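Side-chain contacts in transcriptional regulator, LysR family (Vibrio cholerae, PDB 3SZP), which activates virulence gene expression as a LysR-type transcription factor, probably by binding regulatory DNA through its winged helix-turn-helix domain: residues R10-N15 and T19-K24; L47-A52 and T56-G61; N100-M105 and L124-Q129. All blocks are in the same frame, centred on the assembly; numbering follows the deposited sequence.

Contact 1: R10-N15 and T19-K24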
ATOM      1  N   ARG A  10      10.097   2.502 -19.680  1.00 31.18           N
ATOM      2  CA  ARG A  10       9.341   1.541 -20.469  1.00 33.85           C
ATOM      3  C   ARG A  10       9.405   0.123 -19.881  1.00 34.96           C
ATOM      4  O   ARG A  10       8.383  -0.561 -19.803  1.00 36.81           O
ATOM      5  CB  ARG A  10       9.836   1.524 -21.913  1.00 34.70           C
ATOM      6  CG  ARG A  10       9.202   0.426 -22.766  1.00 37.00           C
ATOM      7  CD  ARG A  10       9.795   0.382 -24.170  1.00 37.75           C
ATOM      8  NE  ARG A  10      11.184  -0.081 -24.192  1.00 36.09           N
ATOM      9  CZ  ARG A  10      11.560  -1.330 -24.480  1.00 36.43           C
ATOM     10  NH1 ARG A  10      10.654  -2.263 -24.749  1.00 38.07           N
ATOM     11  NH2 ARG A  10      12.850  -1.654 -24.487  1.00 34.94           N
ATOM     12  N   LEU A  11      10.598  -0.315 -19.469  1.00 31.26           N
ATOM     13  CA  LEU A  11      10.779  -1.677 -18.968  1.00 32.85           C
ATOM     14  C   LEU A  11      10.068  -1.862 -17.635  1.00 34.21           C
ATOM     15  O   LEU A  11       9.536  -2.937 -17.338  1.00 36.47           O
ATOM     16  CB  LEU A  11      12.266  -2.020 -18.800  1.00 31.67           C
ATOM     17  CG  LEU A  11      13.183  -2.087 -20.020  1.00 30.68           C
ATOM     18  CD1 LEU A  11      14.590  -2.527 -19.598  1.00 29.80           C
ATOM     19  CD2 LEU A  11      12.630  -3.022 -21.083  1.00 32.27           C
ATOM     20  N   VAL A  12      10.091  -0.814 -16.819  1.00 26.84           N
ATOM     21  CA  VAL A  12       9.402  -0.849 -15.539  1.00 27.76           C
ATOM     22  C   VAL A  12       7.905  -1.070 -15.757  1.00 29.10           C
ATOM     23  O   VAL A  12       7.285  -1.864 -15.064  1.00 31.21           O
ATOM     24  CB  VAL A  12       9.649   0.439 -14.743  1.00 25.30           C
ATOM     25  CG1 VAL A  12       8.606   0.601 -13.645  1.00 25.67           C
ATOM     26  CG2 VAL A  12      11.089   0.451 -14.165  1.00 25.24           C
ATOM     27  N   VAL A  13       7.338  -0.374 -16.736  1.00 32.17           N
ATOM     28  CA  VAL A  13       5.917  -0.513 -17.035  1.00 33.22           C
ATOM     29  C   VAL A  13       5.606  -1.925 -17.512  1.00 35.78           C
ATOM     30  O   VAL A  13       4.625  -2.523 -17.093  1.00 37.21           O
ATOM     31  CB  VAL A  13       5.454   0.505 -18.113  1.00 32.33           C
ATOM     32  CG1 VAL A  13       3.994   0.279 -18.472  1.00 33.37           C
ATOM     33  CG2 VAL A  13       5.663   1.922 -17.628  1.00 29.97           C
ATOM     34  N   GLU A  14       6.457  -2.460 -18.379  1.00 53.88           N
ATOM     35  CA  GLU A  14       6.251  -3.804 -18.904  1.00 55.29           C
ATOM     36  C   GLU A  14       6.307  -4.884 -17.827  1.00 57.18           C
ATOM     37  O   GLU A  14       5.507  -5.818 -17.832  1.00 58.66           O
ATOM     38  CB  GLU A  14       7.261  -4.101 -20.001  1.00 54.35           C
ATOM     39  CG  GLU A  14       7.003  -3.304 -21.254  1.00 53.59           C
ATOM     40  CD  GLU A  14       8.087  -3.493 -22.286  1.00 52.99           C
ATOM     41  OE1 GLU A  14       9.051  -4.262 -22.015  1.00 52.73           O
ATOM     42  OE2 GLU A  14       7.973  -2.867 -23.372  1.00 52.99           O
ATOM     43  N   ASN A  15       7.255  -4.754 -16.905  1.00 39.73           N
ATOM     44  CA  ASN A  15       7.395  -5.724 -15.821  1.00 41.88           C
ATOM     45  C   ASN A  15       6.396  -5.494 -14.684  1.00 43.67           C
ATOM     46  O   ASN A  15       5.963  -6.438 -14.016  1.00 44.36           O
ATOM     47  CB  ASN A  15       8.830  -5.737 -15.294  1.00 41.30           C
ATOM     48  CG  ASN A  15       9.829  -6.197 -16.342  1.00 39.72           C
ATOM     49  OD1 ASN A  15       9.789  -7.345 -16.795  1.00 40.02           O
ATOM     50  ND2 ASN A  15      10.739  -5.313 -16.722  1.00 37.63           N
ATOM     51  N   THR A  19      11.204  -4.122  -8.447  1.00 39.45           N
ATOM     52  CA  THR A  19      11.837  -5.382  -8.072  1.00 40.69           C
ATOM     53  C   THR A  19      11.832  -6.354  -9.253  1.00 41.84           C
ATOM     54  O   THR A  19      12.836  -6.998  -9.553  1.00 41.97           O
ATOM     55  CB  THR A  19      11.143  -6.041  -6.846  1.00 41.11           C
ATOM     56  OG1 THR A  19      11.520  -5.358  -5.634  1.00 40.14           O
ATOM     57  CG2 THR A  19      11.529  -7.516  -6.729  1.00 42.62           C
ATOM     58  N   SER A  20      10.693  -6.460  -9.920  1.00 43.30           N
ATOM     59  CA  SER A  20      10.586  -7.312 -11.085  1.00 44.02           C
ATOM     60  C   SER A  20      11.580  -6.845 -12.143  1.00 42.75           C
ATOM     61  O   SER A  20      12.270  -7.642 -12.769  1.00 42.34           O
ATOM     62  CB  SER A  20       9.166  -7.265 -11.644  1.00 44.36           C
ATOM     63  OG  SER A  20       9.126  -7.855 -12.933  1.00 44.35           O
ATOM     64  N   THR A  21      11.658  -5.537 -12.321  1.00 38.35           N
ATOM     65  CA  THR A  21      12.579  -4.961 -13.290  1.00 35.96           C
ATOM     66  C   THR A  21      14.035  -5.164 -12.875  1.00 35.29           C
ATOM     67  O   THR A  21      14.891  -5.493 -13.704  1.00 33.78           O
ATOM     68  CB  THR A  21      12.263  -3.473 -13.542  1.00 33.99           C
ATOM     69  OG1 THR A  21      10.908  -3.353 -14.009  1.00 34.22           O
ATOM     70  CG2 THR A  21      13.210  -2.895 -14.577  1.00 30.82           C
ATOM     71  N   SER A  22      14.298  -4.979 -11.587  1.00 34.03           N
ATOM     72  CA  SER A  22      15.618  -5.152 -11.017  1.00 33.44           C
ATOM     73  C   SER A  22      16.120  -6.565 -11.313  1.00 33.65           C
ATOM     74  O   SER A  22      17.268  -6.762 -11.731  1.00 32.17           O
ATOM     75  CB  SER A  22      15.545  -4.913  -9.510  1.00 34.22           C
ATOM     76  OG  SER A  22      16.777  -5.151  -8.851  1.00 33.64           O
ATOM     77  N   LYS A  23      15.244  -7.545 -11.104  1.00 52.98           N
ATOM     78  CA  LYS A  23      15.559  -8.940 -11.373  1.00 52.99           C
ATOM     79  C   LYS A  23      16.039  -9.167 -12.808  1.00 51.15           C
ATOM     80  O   LYS A  23      17.085  -9.773 -13.031  1.00 50.03           O
ATOM     81  CB  LYS A  23      14.344  -9.827 -11.080  1.00 54.98           C
ATOM     82  CG  LYS A  23      14.127 -10.157  -9.597  1.00 56.47           C
ATOM     83  CD  LYS A  23      12.646 -10.132  -9.247  1.00 57.85           C
ATOM     84  CE  LYS A  23      12.268 -11.209  -8.248  1.00 58.97           C
ATOM     85  NZ  LYS A  23      12.946 -11.064  -6.926  1.00 58.78           N
ATOM     86  N   LYS A  24      15.285  -8.676 -13.783  1.00 48.30           N
ATOM     87  CA  LYS A  24      15.616  -8.933 -15.179  1.00 46.53           C
ATOM     88  C   LYS A  24      16.867  -8.202 -15.672  1.00 44.52           C
ATOM     89  O   LYS A  24      17.623  -8.741 -16.465  1.00 43.51           O
ATOM     90  CB  LYS A  24      14.421  -8.619 -16.085  1.00 46.58           C
ATOM     91  CG  LYS A  24      13.291  -9.639 -15.998  1.00 48.32           C
ATOM     92  CD  LYS A  24      12.258  -9.409 -17.099  1.00 47.79           C
ATOM     93  CE  LYS A  24      11.277 -10.570 -17.209  1.00 49.08           C
ATOM     94  NZ  LYS A  24      10.440 -10.731 -15.976  1.00 51.43           N
TER
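The carboxamide of Asn15 is the flat group that meets helix 18-25, and its two ends find different company. ND2 lies 3.4 Å from Thr21 OG1 and forms a weak hydrogen bond, bent to 137° at the hydrogen. The same nitrogen turns back to Leu11 O at 2.7 Å, in a bond that is also weak because it is strongly bent. OD1 instead meets the aliphatic part of Lys24, with CD 3.2 Å from Asn15 OD1. A second planar group, the Arg10 guanidinium, takes no part across the contact: Leu11 CD2 lies over one face, offset toward the rim, and NH1 makes a salt bridge to Glu14. Val12 and Thr21 are the nearest CA pair, 5.7 Å apart. The axes of the two short segments approach to 8.6 Å, at 112° to each other. This is the first helix of a winged helix-turn-helix domain resting on helix 18-25, which with helix 29-43 forms the helix-turn-helix itself; Ile32 of the latter touches both Val12 and Thr21. Thr21 OG1, held beside its backbone N (chi1 -58°), also hydrogen-bonds Ser17 O and comes 3.3 Å from Val12 CA. The side chains of Thr21 and Val12 cross at about a right angle, CG2 to CG2 at 4.0 Å. Ser20 OG also abuts Asn15 CB, roughly at right angles to the direction of Thr21 OG1.

Contact 2: L47-A52 and T56-G61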
ATOM      1  N   LEU A  47       5.750  10.732 -13.913  1.00 24.59           N
ATOM      2  CA  LEU A  47       5.362   9.692 -14.873  1.00 23.90           C
ATOM      3  C   LEU A  47       4.657   8.497 -14.234  1.00 23.79           C
ATOM      4  O   LEU A  47       3.832   7.861 -14.873  1.00 24.00           O
ATOM      5  CB  LEU A  47       6.576   9.184 -15.660  1.00 23.38           C
ATOM      6  CG  LEU A  47       7.231  10.201 -16.589  1.00 23.76           C
ATOM      7  CD1 LEU A  47       8.432   9.566 -17.243  1.00 23.23           C
ATOM      8  CD2 LEU A  47       6.247  10.715 -17.647  1.00 25.10           C
ATOM      9  N   LEU A  48       5.012   8.184 -12.990  1.00 34.63           N
ATOM     10  CA  LEU A  48       4.545   6.978 -12.310  1.00 34.83           C
ATOM     11  C   LEU A  48       4.052   7.311 -10.928  1.00 35.48           C
ATOM     12  O   LEU A  48       4.609   8.172 -10.251  1.00 36.10           O
ATOM     13  CB  LEU A  48       5.691   5.985 -12.117  1.00 34.91           C
ATOM     14  CG  LEU A  48       6.326   5.331 -13.336  1.00 34.65           C
ATOM     15  CD1 LEU A  48       7.576   4.553 -12.938  1.00 34.95           C
ATOM     16  CD2 LEU A  48       5.307   4.414 -13.997  1.00 35.48           C
ATOM     17  N   ASN A  49       3.021   6.596 -10.501  1.00 44.02           N
ATOM     18  CA  ASN A  49       2.618   6.593  -9.112  1.00 44.75           C
ATOM     19  C   ASN A  49       3.055   5.298  -8.434  1.00 45.35           C
ATOM     20  O   ASN A  49       2.982   4.214  -9.023  1.00 45.35           O
ATOM     21  CB  ASN A  49       1.102   6.773  -8.996  1.00 45.12           C
ATOM     22  CG  ASN A  49       0.651   8.174  -9.375  1.00 44.96           C
ATOM     23  OD1 ASN A  49       1.197   9.174  -8.889  1.00 45.54           O
ATOM     24  ND2 ASN A  49      -0.347   8.257 -10.255  1.00 44.90           N
ATOM     25  N   ARG A  50       3.526   5.423  -7.199  1.00 96.04           N
ATOM     26  CA  ARG A  50       3.878   4.263  -6.396  1.00 96.94           C
ATOM     27  C   ARG A  50       3.085   4.284  -5.101  1.00 98.62           C
ATOM     28  O   ARG A  50       3.435   4.987  -4.154  1.00 99.62           O
ATOM     29  CB  ARG A  50       5.378   4.243  -6.097  1.00 97.46           C
ATOM     30  CG  ARG A  50       6.246   3.771  -7.254  1.00 97.21           C
ATOM     31  CD  ARG A  50       7.592   4.483  -7.247  1.00 97.49           C
ATOM     32  NE  ARG A  50       7.430   5.919  -7.462  1.00 96.93           N
ATOM     33  CZ  ARG A  50       8.403   6.814  -7.324  1.00 97.76           C
ATOM     34  NH1 ARG A  50       9.619   6.424  -6.965  1.00 99.08           N
ATOM     35  NH2 ARG A  50       8.156   8.098  -7.541  1.00 97.78           N
ATOM     36  N   HIS A  51       1.994   3.531  -5.075  1.00 61.10           N
ATOM     37  CA  HIS A  51       1.239   3.335  -3.852  1.00 64.84           C
ATOM     38  C   HIS A  51       1.265   1.845  -3.524  1.00 66.45           C
ATOM     39  O   HIS A  51       1.127   1.008  -4.422  1.00 65.44           O
ATOM     40  CB  HIS A  51      -0.198   3.842  -4.022  1.00 66.66           C
ATOM     41  CG  HIS A  51      -1.049   3.684  -2.800  1.00 71.01           C
ATOM     42  ND1 HIS A  51      -2.193   2.913  -2.786  1.00 73.88           N
ATOM     43  CD2 HIS A  51      -0.931   4.200  -1.553  1.00 73.41           C
ATOM     44  CE1 HIS A  51      -2.738   2.958  -1.584  1.00 77.90           C
ATOM     45  NE2 HIS A  51      -1.993   3.734  -0.816  1.00 77.70           N
ATOM     46  N   ALA A  52       1.466   1.520  -2.248  1.00101.45           N
ATOM     47  CA  ALA A  52       1.556   0.130  -1.798  1.00103.42           C
ATOM     48  C   ALA A  52       2.638  -0.628  -2.553  1.00100.50           C
ATOM     49  O   ALA A  52       3.817  -0.270  -2.515  1.00 98.48           O
ATOM     50  CB  ALA A  52       0.217  -0.570  -1.968  1.00106.06           C
ATOM     51  N   THR A  56       1.426   2.513 -10.968  1.00 44.12           N
ATOM     52  CA  THR A  56       0.510   2.958 -12.008  1.00 43.81           C
ATOM     53  C   THR A  56       1.003   4.234 -12.680  1.00 42.71           C
ATOM     54  O   THR A  56       1.773   4.996 -12.104  1.00 42.15           O
ATOM     55  CB  THR A  56      -0.882   3.212 -11.455  1.00 44.35           C
ATOM     56  OG1 THR A  56      -0.836   4.341 -10.580  1.00 44.29           O
ATOM     57  CG2 THR A  56      -1.392   1.989 -10.683  1.00 46.63           C
ATOM     58  N   LEU A  57       0.531   4.469 -13.897  1.00 32.29           N
ATOM     59  CA  LEU A  57       1.027   5.564 -14.725  1.00 31.70           C
ATOM     60  C   LEU A  57       0.199   6.812 -14.516  1.00 31.28           C
ATOM     61  O   LEU A  57      -1.016   6.730 -14.327  1.00 31.64           O
ATOM     62  CB  LEU A  57       0.964   5.161 -16.196  1.00 32.58           C
ATOM     63  CG  LEU A  57       2.000   4.117 -16.622  1.00 33.47           C
ATOM     64  CD1 LEU A  57       1.578   3.444 -17.914  1.00 35.09           C
ATOM     65  CD2 LEU A  57       3.323   4.786 -16.805  1.00 32.74           C
ATOM     66  N   THR A  58       0.854   7.970 -14.538  1.00 30.71           N
ATOM     67  CA  THR A  58       0.109   9.215 -14.560  1.00 30.82           C
ATOM     68  C   THR A  58      -0.410   9.348 -15.986  1.00 31.15           C
ATOM     69  O   THR A  58      -0.129   8.471 -16.813  1.00 31.53           O
ATOM     70  CB  THR A  58       1.014  10.392 -14.209  1.00 30.88           C
ATOM     71  OG1 THR A  58       2.078  10.472 -15.170  1.00 30.79           O
ATOM     72  CG2 THR A  58       1.608  10.193 -12.804  1.00 31.04           C
ATOM     73  N   GLU A  59      -1.139  10.424 -16.286  1.00 38.91           N
ATOM     74  CA  GLU A  59      -1.573  10.678 -17.658  1.00 39.31           C
ATOM     75  C   GLU A  59      -0.346  10.880 -18.534  1.00 39.76           C
ATOM     76  O   GLU A  59      -0.263  10.342 -19.620  1.00 40.52           O
ATOM     77  CB  GLU A  59      -2.481  11.915 -17.747  1.00 39.32           C
ATOM     78  CG  GLU A  59      -3.596  11.924 -16.713  1.00 39.32           C
ATOM     79  CD  GLU A  59      -4.544  13.123 -16.852  1.00 40.36           C
ATOM     80  OE1 GLU A  59      -5.602  13.107 -16.205  1.00 42.56           O
ATOM     81  OE2 GLU A  59      -4.234  14.075 -17.606  1.00 39.71           O
ATOM     82  N   ALA A  60       0.594  11.676 -18.047  1.00 27.02           N
ATOM     83  CA  ALA A  60       1.858  11.902 -18.738  1.00 27.57           C
ATOM     84  C   ALA A  60       2.606  10.582 -18.944  1.00 27.82           C
ATOM     85  O   ALA A  60       3.061  10.296 -20.048  1.00 29.06           O
ATOM     86  CB  ALA A  60       2.711  12.880 -17.969  1.00 27.29           C
ATOM     87  N   GLY A  61       2.713   9.774 -17.890  1.00 27.09           N
ATOM     88  CA  GLY A  61       3.381   8.484 -18.005  1.00 27.21           C
ATOM     89  C   GLY A  61       2.715   7.638 -19.083  1.00 28.61           C
ATOM     90  O   GLY A  61       3.385   6.952 -19.870  1.00 29.79           O
TER
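Asn49 and Thr56 are joined through their backbones as an antiparallel hydrogen-bonded pair, which sets the register between 47-52 and 56-61: Asn49 N reaches Thr56 O at a short 2.6 Å, and Thr56 N returns to Asn49 O at 3.0 Å. A third backbone bond runs from Thr58 N to Leu47 O; here, where the chain has left the strand, the donor stands well above the carbonyl plane, 51° out of it. Leu47 O also receives a CA-H...O contact from Gly61 CA at 3.2 Å. Gly61, without a side chain, lets the two backbones come this close, with its CA 3.9 Å from Leu47 CA.

Apolar contacts occupy one face of the hairpin. Leu48 and Leu57, a non-hydrogen-bonded pair, press CD2 against CD2 at 3.5 Å, tighter than usual for two methyls, and both side chains touch Phe9 of helix 3-15. Before the strand, Leu47 CD2 rests on the first turn of helix 59-83, 3.6 Å from Gly61 CA.

Asn49 and Thr56 point to the other face, where Asn49 CB rests against Thr56 OG1. The amide nitrogen ND2 of Asn49 comes 3.8 Å from the methyl CG2 of Thr58, while its OD1 is hydrogen-bonded to Arg46 NE.

Capping is the last kind. Thr58 OG1 lies between its own N and carbonyl carbon (chi1 60°), from where it accepts Gly61 N at 2.9 Å; it is also hydrogen-bonded to Arg46 O. Thr58 is thus the N-cap of helix 59-83, the long linker helix of LysR-type regulators, and strands 48-51 and 54-57, the second of which leads into it, form the beta-hairpin wing of the winged helix-turn-helix fold.

Contact 3: N100-M105 and L124-Q129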
ATOM      1  N   ASN A 100      21.020 -23.332  -6.498  1.00 34.60           N
ATOM      2  CA  ASN A 100      21.777 -24.201  -5.605  1.00 35.05           C
ATOM      3  C   ASN A 100      23.102 -24.732  -6.149  1.00 34.55           C
ATOM      4  O   ASN A 100      24.127 -24.632  -5.466  1.00 33.91           O
ATOM      5  CB  ASN A 100      20.920 -25.349  -5.077  1.00 36.82           C
ATOM      6  CG  ASN A 100      19.822 -24.863  -4.164  1.00 37.32           C
ATOM      7  OD1 ASN A 100      20.003 -23.888  -3.431  1.00 36.64           O
ATOM      8  ND2 ASN A 100      18.666 -25.509  -4.229  1.00 38.53           N
ATOM      9  N   LEU A 101      23.106 -25.283  -7.356  1.00 32.81           N
ATOM     10  CA  LEU A 101      24.211 -26.172  -7.711  1.00 33.12           C
ATOM     11  C   LEU A 101      25.310 -25.500  -8.508  1.00 30.68           C
ATOM     12  O   LEU A 101      26.383 -26.063  -8.736  1.00 29.64           O
ATOM     13  CB  LEU A 101      23.680 -27.382  -8.483  1.00 34.79           C
ATOM     14  CG  LEU A 101      22.679 -28.234  -7.707  1.00 35.87           C
ATOM     15  CD1 LEU A 101      22.003 -29.238  -8.628  1.00 36.18           C
ATOM     16  CD2 LEU A 101      23.389 -28.938  -6.571  1.00 36.49           C
ATOM     17  N   THR A 102      25.037 -24.287  -8.939  1.00 29.78           N
ATOM     18  CA  THR A 102      25.890 -23.665  -9.926  1.00 27.64           C
ATOM     19  C   THR A 102      27.298 -23.442  -9.406  1.00 25.69           C
ATOM     20  O   THR A 102      28.266 -23.745 -10.089  1.00 24.45           O
ATOM     21  CB  THR A 102      25.261 -22.367 -10.436  1.00 27.34           C
ATOM     22  OG1 THR A 102      24.089 -22.717 -11.160  1.00 29.27           O
ATOM     23  CG2 THR A 102      26.189 -21.640 -11.372  1.00 25.83           C
ATOM     24  N   LYS A 103      27.396 -22.902  -8.202  1.00 31.86           N
ATOM     25  CA  LYS A 103      28.672 -22.537  -7.624  1.00 30.78           C
ATOM     26  C   LYS A 103      29.624 -23.735  -7.644  1.00 30.83           C
ATOM     27  O   LYS A 103      30.718 -23.667  -8.200  1.00 29.80           O
ATOM     28  CB  LYS A 103      28.452 -22.018  -6.203  1.00 31.42           C
ATOM     29  CG  LYS A 103      29.714 -21.818  -5.370  1.00 31.14           C
ATOM     30  CD  LYS A 103      30.365 -20.479  -5.626  1.00 30.08           C
ATOM     31  CE  LYS A 103      31.300 -20.124  -4.477  1.00 30.70           C
ATOM     32  NZ  LYS A 103      32.185 -21.293  -4.147  1.00 31.49           N
ATOM     33  N   ARG A 104      29.171 -24.845  -7.081  1.00 27.66           N
ATOM     34  CA  ARG A 104      30.012 -26.019  -6.921  1.00 28.13           C
ATOM     35  C   ARG A 104      30.087 -26.848  -8.199  1.00 27.39           C
ATOM     36  O   ARG A 104      31.158 -27.269  -8.604  1.00 26.47           O
ATOM     37  N   MET A 105      28.949 -27.063  -8.841  1.00 44.84           N
ATOM     38  CA  MET A 105      28.893 -27.969  -9.975  1.00 44.54           C
ATOM     39  C   MET A 105      29.283 -27.339 -11.307  1.00 42.74           C
ATOM     40  O   MET A 105      29.908 -27.996 -12.128  1.00 42.01           O
ATOM     41  CB  MET A 105      27.502 -28.578 -10.103  1.00 46.97           C
ATOM     42  CG  MET A 105      27.489 -30.085 -10.069  1.00 47.74           C
ATOM     43  SD  MET A 105      25.805 -30.720 -10.241  1.00 50.30           S
ATOM     44  CE  MET A 105      25.273 -29.786 -11.670  1.00 49.93           C
ATOM     45  N   LEU A 124      25.633 -14.402 -16.335  1.00 30.05           N
ATOM     46  CA  LEU A 124      25.036 -15.560 -15.677  1.00 29.33           C
ATOM     47  C   LEU A 124      23.946 -15.140 -14.678  1.00 28.94           C
ATOM     48  O   LEU A 124      24.204 -14.383 -13.744  1.00 27.93           O
ATOM     49  CB  LEU A 124      26.122 -16.362 -14.961  1.00 27.61           C
ATOM     50  CG  LEU A 124      25.712 -17.581 -14.122  1.00 26.72           C
ATOM     51  CD1 LEU A 124      25.094 -18.668 -15.001  1.00 28.19           C
ATOM     52  CD2 LEU A 124      26.909 -18.133 -13.368  1.00 24.88           C
ATOM     53  N   MET A 125      22.730 -15.622 -14.904  1.00 37.14           N
ATOM     54  CA  MET A 125      21.611 -15.379 -14.005  1.00 37.24           C
ATOM     55  C   MET A 125      21.196 -16.668 -13.296  1.00 37.20           C
ATOM     56  O   MET A 125      20.876 -17.665 -13.935  1.00 38.07           O
ATOM     57  CB  MET A 125      20.424 -14.809 -14.775  1.00 38.84           C
ATOM     58  CG  MET A 125      19.132 -14.788 -13.982  1.00 39.35           C
ATOM     59  SD  MET A 125      19.017 -13.364 -12.871  1.00 38.90           S
ATOM     60  CE  MET A 125      19.003 -12.004 -14.058  1.00 39.90           C
ATOM     61  N   MET A 126      21.209 -16.639 -11.971  1.00 39.51           N
ATOM     62  CA  MET A 126      20.781 -17.781 -11.177  1.00 39.87           C
ATOM     63  C   MET A 126      19.376 -17.608 -10.640  1.00 41.12           C
ATOM     64  O   MET A 126      19.018 -16.532 -10.164  1.00 41.04           O
ATOM     65  CB  MET A 126      21.724 -18.003 -10.003  1.00 38.66           C
ATOM     66  CG  MET A 126      22.730 -19.073 -10.279  1.00 37.97           C
ATOM     67  SD  MET A 126      24.337 -18.320 -10.437  1.00 35.96           S
ATOM     68  CE  MET A 126      24.571 -17.881  -8.706  1.00 35.52           C
ATOM     69  N   SER A 127      18.590 -18.676 -10.683  1.00 48.63           N
ATOM     70  CA  SER A 127      17.271 -18.668 -10.043  1.00 49.92           C
ATOM     71  C   SER A 127      16.842 -20.076  -9.646  1.00 50.70           C
ATOM     72  O   SER A 127      17.292 -21.054 -10.228  1.00 50.61           O
ATOM     73  CB  SER A 127      16.233 -18.063 -10.988  1.00 51.11           C
ATOM     74  OG  SER A 127      16.375 -18.663 -12.267  1.00 51.28           O
ATOM     75  N   ASN A 128      15.959 -20.174  -8.655  1.00 54.78           N
ATOM     76  CA  ASN A 128      15.365 -21.459  -8.324  1.00 55.83           C
ATOM     77  C   ASN A 128      14.606 -21.939  -9.560  1.00 56.78           C
ATOM     78  O   ASN A 128      14.291 -21.138 -10.447  1.00 56.90           O
ATOM     79  CB  ASN A 128      14.449 -21.325  -7.113  1.00 57.34           C
ATOM     80  CG  ASN A 128      13.231 -20.463  -7.396  1.00 59.58           C
ATOM     81  OD1 ASN A 128      13.193 -19.733  -8.386  1.00 59.22           O
ATOM     82  ND2 ASN A 128      12.227 -20.545  -6.527  1.00 63.06           N
ATOM     83  N   GLN A 129      14.349 -23.236  -9.653  1.00101.68           N
ATOM     84  CA  GLN A 129      13.605 -23.770 -10.790  1.00102.75           C
ATOM     85  C   GLN A 129      12.392 -22.889 -11.070  1.00104.23           C
ATOM     86  O   GLN A 129      12.338 -22.180 -12.076  1.00104.19           O
ATOM     87  CB  GLN A 129      13.137 -25.191 -10.489  1.00103.78           C
ATOM     88  CG  GLN A 129      14.222 -26.095  -9.931  1.00102.89           C
ATOM     89  CD  GLN A 129      13.667 -27.396  -9.382  1.00104.09           C
ATOM     90  OE1 GLN A 129      12.458 -27.534  -9.173  1.00105.84           O
ATOM     91  NE2 GLN A 129      14.550 -28.358  -9.143  1.00103.53           N
TER
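Thr102 OG1, which lies 4.0 Å from Met126 CG, is hydrogen-bonded to the carbonyl oxygen of Pro98, near the end of strand 91-98. That bond, together with chi1 of -67°, keeps the hydroxyl beside the backbone N and leaves CG2 anti to that nitrogen, aimed at the strand 120-127. Nearby, Met105 N is bonded to Leu101 O at 2.8 Å.

Across the contact the partners are carbon and sulfur. The methyl CG2 of Thr102 meets Leu124 CD2 at 4.1 Å, the two side chains reaching toward each other tip to tip. It lies 3.9 Å from Met126 SD, and here the side chains meet at a slant, for chi1 of -99° and chi2 of 111° carry CG and SD of the methionine past Thr102 CB. Residues 124 and 126, alternate positions of the strand, therefore offer neighbouring side chains to one methyl. The backbones stay well apart, with Thr102 CA and Met126 CA 7.9 Å from each other.

Leu124 also packs on Met107 and Phe110 of helix 102-116 and on Ile95 and Ala97 of strand 91-98, as expected in a beta-alpha-beta unit whose helix lies against two parallel strands. Toward the second subunit, Met126 N is hydrogen-bonded to Ser218 OG of that chain, and Leu124 continues the sheet into it.

With 111 Å² buried in all and no hydrogen bond between the segments, the cohesion between them is probably hydrophobic and dispersive, among a methyl, an isobutyl group and a thioether; the directional bonds lie outside the pair, to Pro98, to the neighbouring strand of the sheet and to Ser218 of the second subunit.

Overall arrangement
Contacts 1, 2 and 3 follow one another along the chain without overlap. Contacts 1 and 2 share the N-terminal winged helix-turn-helix domain: their centres are about 14 Å apart and they touch, Val13 CG2 meeting Leu57 CD2 at 3.8 Å, so helix 3-15 packs against both the helix-turn-helix and the wing. Contact 3 belongs to the LysR substrate-binding domain, beyond the long helix 59-83. Its centre is about 35 Å from that of contact 2, with nearest atoms about 20 Å apart, but only about 22 Å from that of contact 1, which it touches through Met125, so the two domains meet there within the chain. Contacts 1 and 3 both border the second subunit.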